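Local coordinates for protein separin (Saccharomyces cerevisiae, PDB 5U1T) that cleaves the Scc1 subunit of cohesin as a caspase-like cysteine protease, releasing sister chromatids at the onset of anaphase, at residues His432-Ile435 / Leu436-Lys440; Asn479-His483 / Cys484-Leu488. All blocks are in the same frame, centred on the assembly; numbering follows the deposited sequence.

Interaction 1: His432-Ile435 / Leu436-Lys440; sequences HRTI and LKFEK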
# COMPACT_ATOMS: atom_id res chain seq x y z
N HIS A 432 -32.47 -13.11 11.37
CA HIS A 432 -31.14 -13.26 11.95
C HIS A 432 -31.28 -14.24 13.13
O HIS A 432 -30.47 -15.16 13.27
CB HIS A 432 -30.56 -11.90 12.40
CG HIS A 432 -29.08 -11.90 12.65
ND1 HIS A 432 -28.16 -12.37 11.73
CD2 HIS A 432 -28.35 -11.47 13.72
CE1 HIS A 432 -26.93 -12.22 12.22
NE2 HIS A 432 -27.02 -11.68 13.42
N ARG A 433 -32.34 -14.05 13.92
CA ARG A 433 -32.64 -14.93 15.05
C ARG A 433 -32.66 -16.40 14.65
O ARG A 433 -32.07 -17.25 15.32
CB ARG A 433 -33.99 -14.59 15.67
CG ARG A 433 -34.07 -13.31 16.45
CD ARG A 433 -35.48 -13.16 17.04
NE ARG A 433 -35.65 -11.89 17.75
CZ ARG A 433 -36.72 -11.56 18.47
NH1 ARG A 433 -37.75 -12.41 18.59
NH2 ARG A 433 -36.76 -10.38 19.09
N THR A 434 -33.35 -16.70 13.55
CA THR A 434 -33.48 -18.07 13.11
C THR A 434 -32.14 -18.66 12.73
O THR A 434 -31.80 -19.77 13.15
CB THR A 434 -34.44 -18.18 11.91
OG1 THR A 434 -35.75 -17.74 12.31
CG2 THR A 434 -34.52 -19.61 11.42
N ILE A 435 -31.37 -17.92 11.94
CA ILE A 435 -30.10 -18.40 11.44
C ILE A 435 -29.19 -18.72 12.61
O ILE A 435 -28.47 -19.72 12.60
CB ILE A 435 -29.45 -17.36 10.48
CG1 ILE A 435 -30.41 -17.07 9.33
CG2 ILE A 435 -28.12 -17.87 9.93
CD1 ILE A 435 -29.82 -16.25 8.22
N LEU A 436 -29.24 -17.89 13.65
CA LEU A 436 -28.41 -18.10 14.83
C LEU A 436 -28.92 -19.29 15.62
O LEU A 436 -28.12 -20.02 16.22
CB LEU A 436 -28.38 -16.85 15.72
CG LEU A 436 -27.68 -15.61 15.16
CD1 LEU A 436 -27.79 -14.45 16.13
CD2 LEU A 436 -26.24 -15.91 14.82
N LYS A 437 -30.24 -19.49 15.61
CA LYS A 437 -30.84 -20.68 16.22
C LYS A 437 -30.40 -21.94 15.50
O LYS A 437 -29.98 -22.91 16.12
CB LYS A 437 -32.37 -20.61 16.21
CG LYS A 437 -32.97 -19.73 17.28
CD LYS A 437 -34.45 -19.95 17.40
CE LYS A 437 -34.99 -19.36 18.69
NZ LYS A 437 -36.29 -20.01 19.09
N PHE A 438 -30.51 -21.91 14.17
CA PHE A 438 -30.20 -23.06 13.35
C PHE A 438 -28.71 -23.36 13.45
O PHE A 438 -28.29 -24.51 13.29
CB PHE A 438 -30.64 -22.83 11.90
CG PHE A 438 -31.97 -23.51 11.55
CD1 PHE A 438 -32.00 -24.82 11.07
CD2 PHE A 438 -33.17 -22.85 11.71
CE1 PHE A 438 -33.19 -25.44 10.74
CE2 PHE A 438 -34.38 -23.47 11.39
CZ PHE A 438 -34.39 -24.77 10.91
N GLU A 439 -27.92 -22.34 13.75
CA GLU A 439 -26.53 -22.58 14.10
C GLU A 439 -26.45 -23.54 15.29
O GLU A 439 -25.68 -24.50 15.26
CB GLU A 439 -25.82 -21.27 14.42
CG GLU A 439 -24.36 -21.45 14.74
CD GLU A 439 -23.57 -20.17 14.59
OE1 GLU A 439 -24.14 -19.09 14.89
OE2 GLU A 439 -22.39 -20.23 14.17
N LYS A 440 -27.25 -23.32 16.33
CA LYS A 440 -27.13 -24.15 17.52
C LYS A 440 -27.67 -25.56 17.26
O LYS A 440 -27.07 -26.53 17.73
CB LYS A 440 -27.84 -23.50 18.72
CG LYS A 440 -27.41 -22.03 18.95
CD LYS A 440 -27.10 -21.67 20.42
CE LYS A 440 -26.01 -20.56 20.50
NZ LYS A 440 -25.55 -20.23 21.91
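Thr434 and Phe438, one helical turn apart, run alongside each other in the same direction, the methyl CG2 of Thr434 meeting the rim of the Phe438 ring near its plane, 3.5 Å from CD2. With CG2 anti to the backbone N (OG1 at chi1 -62°), the threonine turns this methyl along the helix toward the ring. Beneath the pair, Phe438 N gives a nearly straight hydrogen bond of 2.7 Å to Thr434 O, and that same oxygen sits in the plane of the phenyl ring, at its edge.

A second i to i+4 pair, on a more exposed face, is built differently. His432 holds its imidazole beside its own carbonyl carbon, with chi1 at -164°, and Leu436 slants across it; CG lies over one face of the imidazole, and the methyl CD1 makes an off-centre CH-pi contact, 4.2 Å from the ring centroid. Its backbone counterpart is the 3.0 Å bond from Leu436 N to His432 O. Two more bonds of the same i to i+4 ladder run from Lys437 N to Arg433 O and from Glu439 N to Ile435 O.

The two pairs serve two sides of helix 431-444. Thr434 and Phe438 pack between helices 408-425 and 448-458, whereas His432, Ile435 and Leu436 touch helix 470-485, within separase's helical domain.

Interaction 2: Asn479-His483 / Cys484-Leu488; sequences NAFIH and CFTRL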
# COMPACT_ATOMS: atom_id res chain seq x y z
N ASN A 479 -25.28 -14.81 5.91
CA ASN A 479 -25.35 -15.23 7.30
C ASN A 479 -25.51 -16.74 7.44
O ASN A 479 -24.95 -17.35 8.37
CB ASN A 479 -26.48 -14.53 8.01
CG ASN A 479 -26.07 -13.18 8.51
OD1 ASN A 479 -25.78 -13.02 9.69
ND2 ASN A 479 -26.00 -12.20 7.62
N ALA A 480 -26.26 -17.35 6.53
CA ALA A 480 -26.44 -18.81 6.53
C ALA A 480 -25.10 -19.45 6.21
O ALA A 480 -24.81 -20.57 6.65
CB ALA A 480 -27.50 -19.23 5.51
N PHE A 481 -24.30 -18.74 5.45
CA PHE A 481 -22.97 -19.23 5.10
C PHE A 481 -22.02 -19.16 6.29
O PHE A 481 -21.42 -20.17 6.68
CB PHE A 481 -22.40 -18.43 3.95
CG PHE A 481 -21.07 -18.92 3.51
CD1 PHE A 481 -19.91 -18.42 4.10
CD2 PHE A 481 -20.97 -19.88 2.52
CE1 PHE A 481 -18.69 -18.87 3.70
CE2 PHE A 481 -19.73 -20.32 2.12
CZ PHE A 481 -18.58 -19.81 2.72
N ILE A 482 -21.86 -17.96 6.83
CA ILE A 482 -21.01 -17.76 7.99
C ILE A 482 -21.41 -18.65 9.17
O ILE A 482 -20.56 -19.33 9.73
CB ILE A 482 -21.01 -16.30 8.43
CG1 ILE A 482 -20.21 -15.45 7.45
CG2 ILE A 482 -20.43 -16.16 9.82
CD1 ILE A 482 -20.63 -14.00 7.41
N HIS A 483 -22.68 -18.65 9.55
CA HIS A 483 -23.04 -19.28 10.82
C HIS A 483 -23.42 -20.76 10.74
O HIS A 483 -23.47 -21.43 11.77
CB HIS A 483 -24.20 -18.52 11.47
CG HIS A 483 -23.89 -17.10 11.80
ND1 HIS A 483 -23.63 -16.67 13.08
CD2 HIS A 483 -23.81 -16.00 11.02
CE1 HIS A 483 -23.40 -15.37 13.08
NE2 HIS A 483 -23.50 -14.94 11.83
N CYS A 484 -23.70 -21.25 9.53
CA CYS A 484 -24.29 -22.57 9.36
C CYS A 484 -23.58 -23.43 8.33
O CYS A 484 -23.19 -24.56 8.65
CB CYS A 484 -25.77 -22.44 8.98
SG CYS A 484 -26.84 -21.80 10.29
N PHE A 485 -23.42 -22.93 7.11
CA PHE A 485 -22.85 -23.71 6.02
C PHE A 485 -21.45 -24.19 6.32
O PHE A 485 -21.10 -25.33 6.04
CB PHE A 485 -22.86 -22.90 4.73
CG PHE A 485 -22.21 -23.58 3.57
CD1 PHE A 485 -22.89 -24.54 2.85
CD2 PHE A 485 -20.93 -23.24 3.18
CE1 PHE A 485 -22.30 -25.16 1.78
CE2 PHE A 485 -20.32 -23.85 2.10
CZ PHE A 485 -21.01 -24.82 1.40
N THR A 486 -20.65 -23.32 6.93
CA THR A 486 -19.24 -23.61 7.22
C THR A 486 -19.05 -24.73 8.25
O THR A 486 -18.00 -25.39 8.30
CB THR A 486 -18.55 -22.35 7.74
OG1 THR A 486 -19.30 -21.85 8.85
CG2 THR A 486 -18.46 -21.29 6.65
N ARG A 487 -20.08 -24.94 9.07
CA ARG A 487 -20.11 -26.06 10.02
C ARG A 487 -20.35 -27.41 9.34
O ARG A 487 -20.24 -28.45 9.98
CB ARG A 487 -21.20 -25.82 11.06
CG ARG A 487 -21.15 -24.44 11.62
CD ARG A 487 -22.22 -24.24 12.65
NE ARG A 487 -21.75 -24.57 13.99
CZ ARG A 487 -20.94 -23.80 14.70
NH1 ARG A 487 -20.49 -22.65 14.18
NH2 ARG A 487 -20.56 -24.17 15.92
N LEU A 488 -20.71 -27.40 8.07
CA LEU A 488 -21.04 -28.65 7.41
C LEU A 488 -19.80 -29.33 6.89
O LEU A 488 -19.81 -30.52 6.59
CB LEU A 488 -22.02 -28.43 6.27
CG LEU A 488 -23.32 -27.80 6.71
CD1 LEU A 488 -24.09 -27.44 5.46
CD2 LEU A 488 -24.09 -28.74 7.61
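Ala480 O accepts the bond that sets this helix end apart: Phe485 N reaches it from five residues on, at 2.8 Å and with an N-H...O angle of 159°. The i to i+5 spacing marks a pi-type widening near the C-terminal end of helix 470-485, and the customary i to i+4 donor, Cys484 N, makes only a weak bond to the same oxygen. Thr486 N repeats the wide spacing with a 3.3 Å bond to Phe481 O. The threonine hydroxyl adds a tie of its own, OG1 donating to Ile482 O over 3.0 Å from well above the carbonyl plane. With chi1 at 54°, OG1 is tucked between the backbone N and the carbonyl carbon, while the methyl CG2 is turned to the Phe481 ring.

Beyond these bonds the aromatic side chains take over. The rings of Phe481 and Phe485 are nearly parallel, 24° between their planes, but so displaced that little of one faces the other, with centroids 5.2 Å apart. Both also touch Leu507 of helix 501-509. On another side of the helix, Arg487 bends at chi3, its CD passing close to His483 O; its guanidinium forms a salt bridge with Glu439, and Glu439 is probably also hydrogen-bonded to His483 ND1. Back at the phenyl pair, Thr486 CG2 sits over one face of the Phe481 ring in a CH-pi contact, 4.2 Å from the centroid.

From the N terminus, the chain first makes interaction 1 within helix 431-444, passes through helix 448-458, and then makes interaction 2 at the end of helix 470-485. Each contact spans little more than one helical turn and closes no loop, and they follow in series, neither nested nor crossed. Their centres are about 10 Å apart, and side chains join the two helices directly. The carboxylate of Glu439 bridges the two contacts. Asn479 packs on His432 and Ile435, and Leu436 on His483. Helix 448-458 touches both, meeting Phe438 of interaction 1 and Cys484 of interaction 2.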